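Local coordinates for nitroreductase family protein (Clostridium novyi, PDB 3G14) that probably works as an oxidoreductase of the FMN-dependent nitroreductase family, transferring electrons in redox reactions, at residues Leu28-Met33 and Leu113-Glu118; Thr20-Asp25 and Ser78-Val83; Pro45-Val50 and Tyr172-Lys177; Lys15-Thr20 and Leu148-Val153. All coordinates share one frame; numbering follows the deposited sequence.

Interaction 1 of 4, residues Leu28-Met33 and Leu113-Glu118; sequences LKIIDM and LGATDE. With ACT (acetate ion), chain G.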
loop_
_atom_site.group_PDB
_atom_site.type_symbol
_atom_site.label_atom_id
_atom_site.label_comp_id
_atom_site.label_asym_id
_atom_site.label_seq_id
_atom_site.Cartn_x
_atom_site.Cartn_y
_atom_site.Cartn_z
ATOM N N LEU B 28 -5.300 -0.489 -18.570
ATOM C CA LEU B 28 -3.903 -0.157 -18.684
ATOM C C LEU B 28 -3.556 1.105 -17.862
ATOM O O LEU B 28 -2.443 1.204 -17.370
ATOM C CB LEU B 28 -3.452 -0.094 -20.133
ATOM C CG LEU B 28 -3.541 -1.433 -20.894
ATOM C CD1 LEU B 28 -3.210 -1.206 -22.354
ATOM C CD2 LEU B 28 -2.625 -2.528 -20.305
ATOM N N LYS B 29 -4.514 2.018 -17.679
ATOM C CA LYS B 29 -4.334 3.191 -16.786
ATOM C C LYS B 29 -4.188 2.763 -15.310
ATOM O O LYS B 29 -3.348 3.281 -14.597
ATOM C CB LYS B 29 -5.479 4.202 -16.919
ATOM C CG LYS B 29 -5.407 5.072 -18.170
ATOM C CD LYS B 29 -6.401 6.269 -18.102
ATOM C CE LYS B 29 -7.789 5.898 -18.629
ATOM N NZ LYS B 29 -8.871 6.875 -18.253
ATOM N N ILE B 30 -4.994 1.797 -14.878
ATOM C CA ILE B 30 -4.870 1.199 -13.526
ATOM C C ILE B 30 -3.457 0.603 -13.333
ATOM O O ILE B 30 -2.768 0.848 -12.315
ATOM C CB ILE B 30 -6.004 0.157 -13.322
ATOM C CG1 ILE B 30 -7.370 0.871 -13.378
ATOM C CG2 ILE B 30 -5.829 -0.617 -12.011
ATOM C CD1 ILE B 30 -8.566 -0.080 -13.588
ATOM N N ILE B 31 -2.995 -0.180 -14.319
ATOM C CA ILE B 31 -1.668 -0.767 -14.201
ATOM C C ILE B 31 -0.576 0.322 -14.168
ATOM O O ILE B 31 0.409 0.229 -13.428
ATOM C CB ILE B 31 -1.377 -1.830 -15.300
ATOM C CG1 ILE B 31 -2.430 -2.963 -15.273
ATOM C CG2 ILE B 31 0.033 -2.446 -15.072
ATOM C CD1 ILE B 31 -2.586 -3.752 -13.922
ATOM N N ASP B 32 -0.719 1.346 -15.008
ATOM C CA ASP B 32 0.172 2.495 -14.982
ATOM C C ASP B 32 0.248 3.160 -13.601
ATOM O O ASP B 32 1.326 3.504 -13.135
ATOM C CB ASP B 32 -0.268 3.531 -16.009
ATOM C CG ASP B 32 0.690 4.681 -16.095
ATOM O OD1 ASP B 32 1.852 4.467 -16.507
ATOM O OD2 ASP B 32 0.282 5.787 -15.733
HETATM N N MSE B 33 -0.890 3.299 -12.939
HETATM C CA MSE B 33 -0.879 3.810 -11.565
HETATM C C MSE B 33 -0.022 2.938 -10.652
HETATM O O MSE B 33 0.744 3.454 -9.876
HETATM C CB MSE B 33 -2.299 4.018 -11.065
HETATM C CG MSE B 33 -2.964 5.166 -11.901
HETATM SE SE MSE B 33 -4.754 5.548 -11.299
HETATM C CE MSE B 33 -5.643 5.507 -13.035
ATOM N N LEU B 113 -7.165 1.517 -5.720
ATOM C CA LEU B 113 -7.655 2.884 -5.817
ATOM C C LEU B 113 -7.868 3.341 -7.265
ATOM O O LEU B 113 -8.833 4.065 -7.591
ATOM C CB LEU B 113 -6.719 3.820 -5.080
ATOM C CG LEU B 113 -6.630 3.635 -3.584
ATOM C CD1 LEU B 113 -5.475 4.478 -3.084
ATOM C CD2 LEU B 113 -8.000 3.996 -2.872
ATOM N N GLY B 114 -6.975 2.936 -8.154
ATOM C CA GLY B 114 -7.145 3.253 -9.558
ATOM C C GLY B 114 -8.400 2.636 -10.169
ATOM O O GLY B 114 -9.109 3.296 -10.939
ATOM N N ALA B 115 -8.689 1.379 -9.804
ATOM C CA ALA B 115 -9.967 0.731 -10.206
ATOM C C ALA B 115 -11.158 1.564 -9.799
ATOM O O ALA B 115 -12.057 1.775 -10.599
ATOM C CB ALA B 115 -10.113 -0.671 -9.602
ATOM N N THR B 116 -11.185 1.990 -8.534
ATOM C CA THR B 116 -12.249 2.840 -8.021
ATOM C C THR B 116 -12.416 4.121 -8.860
ATOM O O THR B 116 -13.528 4.475 -9.267
ATOM C CB THR B 116 -11.987 3.232 -6.560
ATOM O OG1 THR B 116 -11.751 2.051 -5.773
ATOM C CG2 THR B 116 -13.167 4.044 -6.015
ATOM N N ASP B 117 -11.298 4.800 -9.113
ATOM C CA ASP B 117 -11.238 5.971 -10.009
ATOM C C ASP B 117 -11.829 5.726 -11.398
ATOM O O ASP B 117 -12.421 6.645 -11.977
ATOM C CB ASP B 117 -9.761 6.430 -10.097
ATOM C CG ASP B 117 -9.546 7.600 -11.010
ATOM O OD1 ASP B 117 -10.077 8.678 -10.726
ATOM O OD2 ASP B 117 -8.839 7.429 -12.021
ATOM N N GLU B 118 -11.630 4.527 -11.942
ATOM C CA GLU B 118 -12.112 4.156 -13.288
ATOM C C GLU B 118 -13.523 3.545 -13.273
ATOM O O GLU B 118 -14.045 3.164 -14.320
ATOM C CB GLU B 118 -11.123 3.194 -13.974
ATOM C CG GLU B 118 -9.696 3.728 -14.189
ATOM C CD GLU B 118 -9.592 4.984 -15.024
ATOM O OE1 GLU B 118 -10.495 5.244 -15.828
ATOM O OE2 GLU B 118 -8.563 5.692 -14.879
HETATM C C ACT G . -8.429 9.313 -15.270
HETATM O O ACT G . -8.865 9.271 -14.102
HETATM O OXT ACT G . -8.438 8.228 -15.876
HETATM C CH3 ACT G . -7.898 10.564 -15.908
#
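E118 touches I30, K29 and the selenomethionine M33, where two helices of the nitroreductase fold, 24-35 and 99-117, pack in a roughly antiparallel sense. The short axes pass 8.9 Å apart at 145°. G114 faces the other helix, its CA 5.0 Å from that of I30, and has no side chain to hold the two apart, consistent with this spacing. The E118 side chain shows how one residue can join apolar and charged zones. Its CB lies just within reach of I30 CD1, and CG rests on I30 CG1 at 3.8 Å, the two side chains lying alongside but running in opposing senses. A bend at chi2 (-59°) then turns the carboxylate away from the isoleucine and toward K29 NZ. There OE1 forms a salt bridge with K29 NZ at 3.3 Å, long and weak as a hydrogen bond. OE2 lies 2.7 Å from OXT of an acetate, probably taken from the crystallisation liquor. K29 NZ gives the acetate OXT a firmer hydrogen bond of 2.8 Å. Elsewhere between the helices, I30 CD1 reaches the CA of A115 at 3.7 Å, while M33 sets its selenium against the bare backbone of G114. Y5 of the second subunit packs on both K29 and M33. The terminal methyl CE of M33 ends 3.5 Å from OE2 of E118.

Interaction 2 of 4, residues Thr20-Asp25 and Ser78-Val83; sequences TAIDRD and SPMTIV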
loop_
_atom_site.group_PDB
_atom_site.type_symbol
_atom_site.label_atom_id
_atom_site.label_comp_id
_atom_site.label_asym_id
_atom_site.label_seq_id
_atom_site.Cartn_x
_atom_site.Cartn_y
_atom_site.Cartn_z
ATOM N N THR B 20 -20.352 -6.969 -17.392
ATOM C CA THR B 20 -19.770 -5.935 -18.263
ATOM C C THR B 20 -18.257 -6.066 -18.415
ATOM O O THR B 20 -17.534 -6.092 -17.433
ATOM C CB THR B 20 -20.032 -4.541 -17.678
ATOM O OG1 THR B 20 -21.426 -4.410 -17.421
ATOM C CG2 THR B 20 -19.547 -3.424 -18.625
ATOM N N ALA B 21 -17.789 -6.119 -19.654
ATOM C CA ALA B 21 -16.354 -6.191 -19.928
ATOM C C ALA B 21 -15.577 -4.936 -19.479
ATOM O O ALA B 21 -16.056 -3.807 -19.595
ATOM C CB ALA B 21 -16.131 -6.422 -21.406
ATOM N N ILE B 22 -14.353 -5.161 -19.043
ATOM C CA ILE B 22 -13.432 -4.096 -18.633
ATOM C C ILE B 22 -12.949 -3.392 -19.873
ATOM O O ILE B 22 -12.668 -4.050 -20.866
ATOM C CB ILE B 22 -12.201 -4.680 -17.888
ATOM C CG1 ILE B 22 -12.643 -5.479 -16.647
ATOM C CG2 ILE B 22 -11.166 -3.576 -17.565
ATOM C CD1 ILE B 22 -13.364 -4.692 -15.603
ATOM N N ASP B 23 -12.860 -2.064 -19.829
ATOM C CA ASP B 23 -12.308 -1.308 -20.958
ATOM C C ASP B 23 -10.790 -1.414 -20.945
ATOM O O ASP B 23 -10.163 -1.079 -19.940
ATOM C CB ASP B 23 -12.735 0.160 -20.878
ATOM C CG ASP B 23 -14.212 0.375 -21.225
ATOM O OD1 ASP B 23 -14.774 -0.418 -22.019
ATOM O OD2 ASP B 23 -14.808 1.360 -20.719
ATOM N N ARG B 24 -10.191 -1.850 -22.059
ATOM C CA ARG B 24 -8.744 -2.121 -22.100
ATOM C C ARG B 24 -7.905 -0.900 -21.699
ATOM O O ARG B 24 -6.913 -1.021 -20.968
ATOM C CB ARG B 24 -8.338 -2.598 -23.508
ATOM C CG ARG B 24 -6.868 -3.005 -23.641
ATOM C CD ARG B 24 -6.597 -3.706 -24.975
ATOM N NE ARG B 24 -5.233 -4.240 -25.027
ATOM C CZ ARG B 24 -4.155 -3.513 -25.325
ATOM N NH1 ARG B 24 -4.262 -2.218 -25.610
ATOM N NH2 ARG B 24 -2.960 -4.077 -25.348
ATOM N N ASP B 25 -8.300 0.274 -22.194
ATOM C CA ASP B 25 -7.593 1.518 -21.897
ATOM C C ASP B 25 -7.649 1.836 -20.386
ATOM O O ASP B 25 -6.650 2.268 -19.785
ATOM C CB ASP B 25 -8.199 2.663 -22.695
ATOM C CG ASP B 25 -9.578 3.068 -22.189
ATOM O OD1 ASP B 25 -10.507 2.215 -22.243
ATOM O OD2 ASP B 25 -9.717 4.226 -21.707
ATOM N N SER B 78 -16.938 -11.979 -11.747
ATOM C CA SER B 78 -16.407 -10.738 -12.333
ATOM C C SER B 78 -15.702 -11.012 -13.676
ATOM O O SER B 78 -15.250 -12.118 -13.894
ATOM C CB SER B 78 -15.414 -10.069 -11.393
ATOM O OG SER B 78 -14.417 -10.976 -10.934
ATOM N N PRO B 79 -15.553 -9.989 -14.538
ATOM C CA PRO B 79 -14.868 -10.283 -15.838
ATOM C C PRO B 79 -13.395 -10.709 -15.743
ATOM O O PRO B 79 -12.933 -11.456 -16.597
ATOM C CB PRO B 79 -15.050 -8.991 -16.657
ATOM C CG PRO B 79 -15.275 -7.916 -15.618
ATOM C CD PRO B 79 -16.023 -8.596 -14.465
HETATM N N MSE B 80 -12.665 -10.206 -14.747
HETATM C CA MSE B 80 -11.292 -10.609 -14.530
HETATM C C MSE B 80 -10.857 -10.481 -13.078
HETATM O O MSE B 80 -11.557 -9.918 -12.226
HETATM C CB MSE B 80 -10.358 -9.783 -15.434
HETATM C CG MSE B 80 -10.336 -8.361 -15.093
HETATM SE SE MSE B 80 -9.174 -7.221 -16.207
HETATM C CE MSE B 80 -9.765 -7.703 -17.878
ATOM N N THR B 81 -9.705 -11.077 -12.807
ATOM C CA THR B 81 -9.026 -10.978 -11.522
ATOM C C THR B 81 -7.578 -10.572 -11.763
ATOM O O THR B 81 -6.953 -11.009 -12.732
ATOM C CB THR B 81 -9.131 -12.343 -10.758
ATOM O OG1 THR B 81 -10.468 -12.508 -10.273
ATOM C CG2 THR B 81 -8.119 -12.436 -9.623
ATOM N N ILE B 82 -7.070 -9.683 -10.915
ATOM C CA ILE B 82 -5.655 -9.269 -10.971
ATOM C C ILE B 82 -4.914 -9.956 -9.840
ATOM O O ILE B 82 -5.325 -9.844 -8.691
ATOM C CB ILE B 82 -5.484 -7.738 -10.898
ATOM C CG1 ILE B 82 -6.200 -7.085 -12.089
ATOM C CG2 ILE B 82 -4.002 -7.370 -10.918
ATOM C CD1 ILE B 82 -6.410 -5.569 -12.033
ATOM N N VAL B 83 -3.814 -10.649 -10.159
ATOM C CA VAL B 83 -3.018 -11.359 -9.142
ATOM C C VAL B 83 -1.613 -10.717 -9.022
ATOM O O VAL B 83 -0.923 -10.541 -10.054
ATOM C CB VAL B 83 -2.831 -12.845 -9.554
ATOM C CG1 VAL B 83 -2.030 -13.615 -8.516
ATOM C CG2 VAL B 83 -4.182 -13.539 -9.781
#
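T20 meets P79 through its backbone: the carbonyl O of T20 lies 3.4 Å from CG of the proline ring, while its CB is directed away from the strand. A21 merely skirts the same ring, with its methyl also turned outward. The next residue, I22, carries the contact. Its CB points toward strand 80-86, and CG1, set anti to the carbonyl carbon (chi1 -58°), drops between two partners. On P79 it meets the ring carbon CG at 3.7 Å, and CD1 touches that same carbon; the two side chains lie roughly perpendicular. On the selenomethionine M80 it meets the methyl CE at 3.8 Å, where the M80 chain bends back at chi3. No hydrogen bond joins the two segments; the contact is van der Waals packing, mostly apolar. D23 follows at the N-cap position, its backbone N hydrogen-bonded to Y120 OH. Helix 24-35 begins at the next residue, and its L27 packs on both I22 and M80, while M80 also pairs with L151 of strand 144-151.

Interaction 3 of 4, residues Pro45-Val50 and Tyr172-Lys177; sequences PYKFIV and YLYIDK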
loop_
_atom_site.group_PDB
_atom_site.type_symbol
_atom_site.label_atom_id
_atom_site.label_comp_id
_atom_site.label_asym_id
_atom_site.label_seq_id
_atom_site.Cartn_x
_atom_site.Cartn_y
_atom_site.Cartn_z
ATOM N N PRO B 45 9.895 -5.446 -7.351
ATOM C CA PRO B 45 9.981 -6.901 -7.143
ATOM C C PRO B 45 8.686 -7.708 -7.426
ATOM O O PRO B 45 8.587 -8.849 -7.001
ATOM C CB PRO B 45 10.356 -7.015 -5.661
ATOM C CG PRO B 45 9.803 -5.822 -5.021
ATOM C CD PRO B 45 9.835 -4.713 -6.060
ATOM N N TYR B 46 7.731 -7.119 -8.118
ATOM C CA TYR B 46 6.423 -7.753 -8.378
ATOM C C TYR B 46 6.051 -7.584 -9.854
ATOM O O TYR B 46 6.613 -6.755 -10.567
ATOM C CB TYR B 46 5.330 -7.143 -7.484
ATOM C CG TYR B 46 5.382 -5.633 -7.453
ATOM C CD1 TYR B 46 4.858 -4.879 -8.504
ATOM C CD2 TYR B 46 6.019 -4.956 -6.413
ATOM C CE1 TYR B 46 4.951 -3.493 -8.486
ATOM C CE2 TYR B 46 6.142 -3.585 -6.418
ATOM C CZ TYR B 46 5.603 -2.857 -7.462
ATOM O OH TYR B 46 5.691 -1.473 -7.453
ATOM N N LYS B 47 5.145 -8.454 -10.291
ATOM C CA LYS B 47 4.426 -8.354 -11.547
ATOM C C LYS B 47 2.980 -8.758 -11.302
ATOM O O LYS B 47 2.663 -9.331 -10.238
ATOM C CB LYS B 47 5.073 -9.265 -12.604
ATOM C CG LYS B 47 6.554 -8.953 -12.918
ATOM C CD LYS B 47 7.145 -9.890 -13.995
ATOM C CE LYS B 47 8.487 -9.368 -14.517
ATOM N NZ LYS B 47 9.529 -9.265 -13.508
ATOM N N PHE B 48 2.119 -8.441 -12.276
ATOM C CA PHE B 48 0.670 -8.666 -12.210
ATOM C C PHE B 48 0.267 -9.629 -13.305
ATOM O O PHE B 48 0.701 -9.481 -14.473
ATOM C CB PHE B 48 -0.080 -7.321 -12.365
ATOM C CG PHE B 48 0.286 -6.365 -11.295
ATOM C CD1 PHE B 48 -0.240 -6.531 -10.003
ATOM C CD2 PHE B 48 1.199 -5.334 -11.535
ATOM C CE1 PHE B 48 0.136 -5.701 -8.954
ATOM C CE2 PHE B 48 1.572 -4.469 -10.478
ATOM C CZ PHE B 48 1.035 -4.653 -9.194
ATOM N N ILE B 49 -0.556 -10.605 -12.941
ATOM C CA ILE B 49 -1.213 -11.461 -13.945
ATOM C C ILE B 49 -2.681 -11.045 -13.989
ATOM O O ILE B 49 -3.381 -11.038 -12.948
ATOM C CB ILE B 49 -1.120 -12.945 -13.602
ATOM C CG1 ILE B 49 0.325 -13.350 -13.296
ATOM C CG2 ILE B 49 -1.763 -13.815 -14.703
ATOM C CD1 ILE B 49 0.437 -14.820 -12.726
ATOM N N VAL B 50 -3.128 -10.654 -15.182
ATOM C CA VAL B 50 -4.551 -10.430 -15.452
ATOM C C VAL B 50 -5.164 -11.787 -15.787
ATOM O O VAL B 50 -4.767 -12.435 -16.742
ATOM C CB VAL B 50 -4.788 -9.420 -16.608
ATOM C CG1 VAL B 50 -6.300 -9.336 -17.011
ATOM C CG2 VAL B 50 -4.250 -8.043 -16.243
ATOM N N TYR B 172 5.810 -6.240 -16.954
ATOM C CA TYR B 172 5.263 -6.422 -15.598
ATOM C C TYR B 172 3.803 -6.855 -15.589
ATOM O O TYR B 172 3.205 -6.912 -14.530
ATOM C CB TYR B 172 5.421 -5.139 -14.781
ATOM C CG TYR B 172 6.852 -4.718 -14.570
ATOM C CD1 TYR B 172 7.594 -5.203 -13.496
ATOM C CD2 TYR B 172 7.471 -3.822 -15.454
ATOM C CE1 TYR B 172 8.930 -4.814 -13.302
ATOM C CE2 TYR B 172 8.802 -3.415 -15.260
ATOM C CZ TYR B 172 9.525 -3.936 -14.189
ATOM O OH TYR B 172 10.830 -3.556 -14.004
ATOM N N LEU B 173 3.259 -7.168 -16.767
ATOM C CA LEU B 173 1.843 -7.494 -16.943
ATOM C C LEU B 173 1.660 -8.695 -17.874
ATOM O O LEU B 173 2.034 -8.667 -19.063
ATOM C CB LEU B 173 1.113 -6.313 -17.518
ATOM C CG LEU B 173 -0.413 -6.378 -17.567
ATOM C CD1 LEU B 173 -0.999 -6.328 -16.187
ATOM C CD2 LEU B 173 -0.813 -5.154 -18.430
ATOM N N TYR B 174 1.068 -9.735 -17.317
ATOM C CA TYR B 174 0.832 -10.987 -17.979
ATOM C C TYR B 174 -0.659 -11.241 -18.138
ATOM O O TYR B 174 -1.494 -10.637 -17.428
ATOM C CB TYR B 174 1.486 -12.121 -17.184
ATOM C CG TYR B 174 2.994 -12.024 -17.030
ATOM C CD1 TYR B 174 3.815 -11.675 -18.119
ATOM C CD2 TYR B 174 3.614 -12.300 -15.798
ATOM C CE1 TYR B 174 5.216 -11.619 -17.986
ATOM C CE2 TYR B 174 5.009 -12.246 -15.658
ATOM C CZ TYR B 174 5.801 -11.923 -16.749
ATOM O OH TYR B 174 7.171 -11.855 -16.587
ATOM N N ILE B 175 -0.999 -12.152 -19.048
ATOM C CA ILE B 175 -2.395 -12.594 -19.252
ATOM C C ILE B 175 -2.460 -14.099 -19.049
ATOM O O ILE B 175 -1.780 -14.854 -19.768
ATOM C CB ILE B 175 -2.967 -12.181 -20.656
ATOM C CG1 ILE B 175 -4.405 -12.661 -20.868
ATOM C CG2 ILE B 175 -2.060 -12.677 -21.817
ATOM C CD1 ILE B 175 -5.447 -12.121 -19.935
ATOM N N ASP B 176 -3.245 -14.492 -18.044
ATOM C CA ASP B 176 -3.627 -15.882 -17.696
ATOM C C ASP B 176 -2.492 -16.761 -17.144
ATOM O O ASP B 176 -2.740 -17.668 -16.333
ATOM C CB ASP B 176 -4.324 -16.602 -18.871
ATOM C CG ASP B 176 -5.740 -16.086 -19.140
ATOM O OD1 ASP B 176 -6.378 -15.533 -18.216
ATOM O OD2 ASP B 176 -6.206 -16.248 -20.278
ATOM N N LYS B 177 -1.274 -16.537 -17.636
ATOM C CA LYS B 177 -0.141 -17.375 -17.375
ATOM C C LYS B 177 1.106 -16.519 -17.139
ATOM O O LYS B 177 1.358 -15.540 -17.830
ATOM C CB LYS B 177 0.102 -18.318 -18.567
ATOM C CG LYS B 177 1.300 -19.179 -18.415
ATOM C CD LYS B 177 1.468 -20.070 -19.640
ATOM C CE LYS B 177 2.779 -20.846 -19.602
ATOM N NZ LYS B 177 2.925 -21.709 -20.796
#
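The rings of Y172 and Y174 each take one contact from strand 46-51 at the edge and others obliquely. CD1 of Y172 lies 3.5 Å from O of Y46, close to the ring plane, while CG of K47 comes at the same ring obliquely. I49 CG1 sits at the edge of the Y174 ring, also near its plane; K47 CD approaches that ring obliquely, 3.3 Å from the phenolic OH, and W178 stacks edge-to-face on Y174. The K47 chain is extended as far as CE, turning only at NZ (chi4 61°), and its CG and CD pass the two tyrosines at a slant. The two strands themselves run parallel, joined by the usual alternating ladder: F48 N to Y172 O at 2.9 Å, Y174 N to F48 O, V50 N to Y174 O at 2.8 Å, and D176 N to V50 O. On the face bearing F48, V50, L173 and I175, V50 CG2 meets L173 CD1 at 3.7 Å, and L28 and I31 of helix 24-35 cover L173. D176, with positive phi (69°), turns the chain out of the strand, and its OD1 takes bonds from the backbone N of E52 and S53. The pairing rests on the backbone: four nearly straight N-H...O bonds fix the register, and mostly apolar side-chain contacts flank it.

Interaction 4 of 4, residues Lys15-Thr20 and Leu148-Val153; sequences KKFEQT and LTPLGV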
loop_
_atom_site.group_PDB
_atom_site.type_symbol
_atom_site.label_atom_id
_atom_site.label_comp_id
_atom_site.label_asym_id
_atom_site.label_seq_id
_atom_site.Cartn_x
_atom_site.Cartn_y
_atom_site.Cartn_z
ATOM N N LYS B 15 -18.287 -7.372 -3.753
ATOM C CA LYS B 15 -18.380 -8.822 -3.929
ATOM C C LYS B 15 -19.327 -9.199 -5.037
ATOM O O LYS B 15 -19.368 -10.370 -5.411
ATOM C CB LYS B 15 -18.830 -9.510 -2.631
ATOM C CG LYS B 15 -17.868 -9.300 -1.485
ATOM C CD LYS B 15 -16.652 -10.158 -1.619
ATOM C CE LYS B 15 -15.794 -10.033 -0.359
ATOM N NZ LYS B 15 -14.443 -10.619 -0.576
ATOM N N LYS B 16 -20.069 -8.210 -5.557
ATOM C CA LYS B 16 -21.095 -8.451 -6.544
ATOM C C LYS B 16 -20.876 -7.517 -7.711
ATOM O O LYS B 16 -20.770 -6.301 -7.534
ATOM C CB LYS B 16 -22.475 -8.295 -5.916
ATOM C CG LYS B 16 -22.763 -9.487 -4.998
ATOM C CD LYS B 16 -24.039 -9.345 -4.234
ATOM C CE LYS B 16 -24.374 -10.664 -3.511
ATOM N NZ LYS B 16 -24.274 -11.896 -4.389
ATOM N N PHE B 17 -20.803 -8.131 -8.887
ATOM C CA PHE B 17 -20.332 -7.503 -10.111
ATOM C C PHE B 17 -21.239 -7.793 -11.287
ATOM O O PHE B 17 -21.836 -8.872 -11.379
ATOM C CB PHE B 17 -18.946 -8.033 -10.464
ATOM C CG PHE B 17 -17.892 -7.605 -9.514
ATOM C CD1 PHE B 17 -17.319 -6.356 -9.620
ATOM C CD2 PHE B 17 -17.467 -8.448 -8.508
ATOM C CE1 PHE B 17 -16.362 -5.951 -8.765
ATOM C CE2 PHE B 17 -16.514 -8.056 -7.641
ATOM C CZ PHE B 17 -15.946 -6.830 -7.734
ATOM N N GLU B 18 -21.303 -6.828 -12.199
ATOM C CA GLU B 18 -21.964 -7.013 -13.476
ATOM C C GLU B 18 -20.982 -7.818 -14.323
ATOM O O GLU B 18 -19.799 -7.876 -14.003
ATOM C CB GLU B 18 -22.264 -5.662 -14.151
ATOM C CG GLU B 18 -22.953 -4.595 -13.272
ATOM C CD GLU B 18 -24.444 -4.870 -12.998
ATOM O OE1 GLU B 18 -24.913 -6.025 -13.199
ATOM O OE2 GLU B 18 -25.142 -3.911 -12.567
ATOM N N GLN B 19 -21.460 -8.447 -15.392
ATOM C CA GLN B 19 -20.559 -9.163 -16.312
ATOM C C GLN B 19 -19.919 -8.228 -17.362
ATOM O O GLN B 19 -19.036 -8.650 -18.108
ATOM C CB GLN B 19 -21.252 -10.381 -16.963
ATOM C CG GLN B 19 -22.679 -10.156 -17.440
ATOM C CD GLN B 19 -23.295 -11.393 -18.126
ATOM O OE1 GLN B 19 -22.776 -12.512 -18.015
ATOM N NE2 GLN B 19 -24.410 -11.186 -18.826
ATOM N N THR B 20 -20.352 -6.969 -17.392
ATOM C CA THR B 20 -19.770 -5.935 -18.263
ATOM C C THR B 20 -18.257 -6.066 -18.415
ATOM O O THR B 20 -17.534 -6.092 -17.433
ATOM C CB THR B 20 -20.032 -4.541 -17.678
ATOM O OG1 THR B 20 -21.426 -4.410 -17.421
ATOM C CG2 THR B 20 -19.547 -3.424 -18.625
ATOM N N LEU B 148 -4.701 -10.915 -4.476
ATOM C CA LEU B 148 -5.445 -10.864 -5.726
ATOM C C LEU B 148 -6.745 -10.100 -5.493
ATOM O O LEU B 148 -7.202 -9.941 -4.366
ATOM C CB LEU B 148 -5.660 -12.295 -6.260
ATOM C CG LEU B 148 -6.474 -13.298 -5.434
ATOM C CD1 LEU B 148 -7.974 -13.247 -5.781
ATOM C CD2 LEU B 148 -5.915 -14.709 -5.624
ATOM N N THR B 149 -7.359 -9.636 -6.573
ATOM C CA THR B 149 -8.653 -8.984 -6.494
ATOM C C THR B 149 -9.476 -9.213 -7.757
ATOM O O THR B 149 -8.927 -9.161 -8.901
ATOM C CB THR B 149 -8.470 -7.448 -6.279
ATOM O OG1 THR B 149 -9.744 -6.769 -6.337
ATOM C CG2 THR B 149 -7.557 -6.874 -7.339
ATOM N N PRO B 150 -10.799 -9.421 -7.582
ATOM C CA PRO B 150 -11.668 -9.304 -8.751
ATOM C C PRO B 150 -11.656 -7.845 -9.252
ATOM O O PRO B 150 -11.315 -6.928 -8.520
ATOM C CB PRO B 150 -13.056 -9.612 -8.193
ATOM C CG PRO B 150 -12.934 -9.233 -6.701
ATOM C CD PRO B 150 -11.574 -9.658 -6.337
ATOM N N LEU B 151 -12.046 -7.664 -10.495
ATOM C CA LEU B 151 -12.165 -6.324 -11.097
ATOM C C LEU B 151 -13.432 -6.361 -11.929
ATOM O O LEU B 151 -13.576 -7.231 -12.798
ATOM C CB LEU B 151 -10.949 -6.038 -11.980
ATOM C CG LEU B 151 -10.917 -4.588 -12.495
ATOM C CD1 LEU B 151 -10.557 -3.703 -11.313
ATOM C CD2 LEU B 151 -9.929 -4.449 -13.659
ATOM N N GLY B 152 -14.364 -5.446 -11.662
ATOM C CA GLY B 152 -15.608 -5.397 -12.431
ATOM C C GLY B 152 -16.413 -4.140 -12.120
ATOM O O GLY B 152 -16.140 -3.417 -11.170
ATOM N N VAL B 153 -17.431 -3.899 -12.915
ATOM C CA VAL B 153 -18.402 -2.906 -12.530
ATOM C C VAL B 153 -19.260 -3.445 -11.370
ATOM O O VAL B 153 -19.833 -4.520 -11.481
ATOM C CB VAL B 153 -19.307 -2.570 -13.701
ATOM C CG1 VAL B 153 -20.315 -1.525 -13.269
ATOM C CG2 VAL B 153 -18.454 -2.127 -14.877
HETATM O O HOH W 1 -18.038 -5.900 -14.781
#
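E18 and V153 are tied by the one direct hydrogen bond across this contact: E18 N donates to V153 O at 2.8 Å, almost straight (168°) and close to the line of the carbonyl bond. V153 O also receives a CA-H...O contact from F17 CA, at 3.3 Å, so one carbonyl serves two successive residues of the loop. A water extends the polar link. It donates to O of E18 and to O of T20, 2.7 Å away, and accepts from N of V153, thus bridging three backbone groups offered by V153 and the 15-20 loop. In the nitroreductase fold seen here, this is where the loop between helices 4-10 and 24-35 passes by the residues that follow strand 144-151, an outermost strand of the mixed sheet within the chain. The apolar contacts are led by the ring of F17. CG lies anti to the carbonyl carbon (chi1 -68°), bringing the ring beside the glycine backbone: G152 CA meets it obliquely, 3.4 Å from F17 CD1, and G152 O lies in the ring plane at its edge. Farther along, F17 CE2 meets CB of P150 at 3.8 Å, the proline set roughly perpendicular to the phenylalanine side chain. V153 splits its branches between neighbours, with CG1 4.0 Å from CG of E18 and CG2 against CB and CG2 of T20.

Along the chain the contacts interleave: the pair 15-20 with 148-153 encloses interactions 1 and 2, which cross each other, while interaction 3 alternates with the rest and brings back the chain's last strand. Interactions 2, 3 and 4 all reach one mixed sheet, in the order 144-151, 80-86, 46-51, 173-175. Accordingly interactions 2 and 4 lie close, centres 8 Å apart, and share T20, whereas interactions 3 and 4 stand 18 Å apart at the sheet's two outer strands without touching. Interaction 1 joins the helices against that sheet: L28 and I31 pack on L173, and A115 on L151. Helix 24-35 thus links interactions 1 and 2, binding helical layer and sheet into one core.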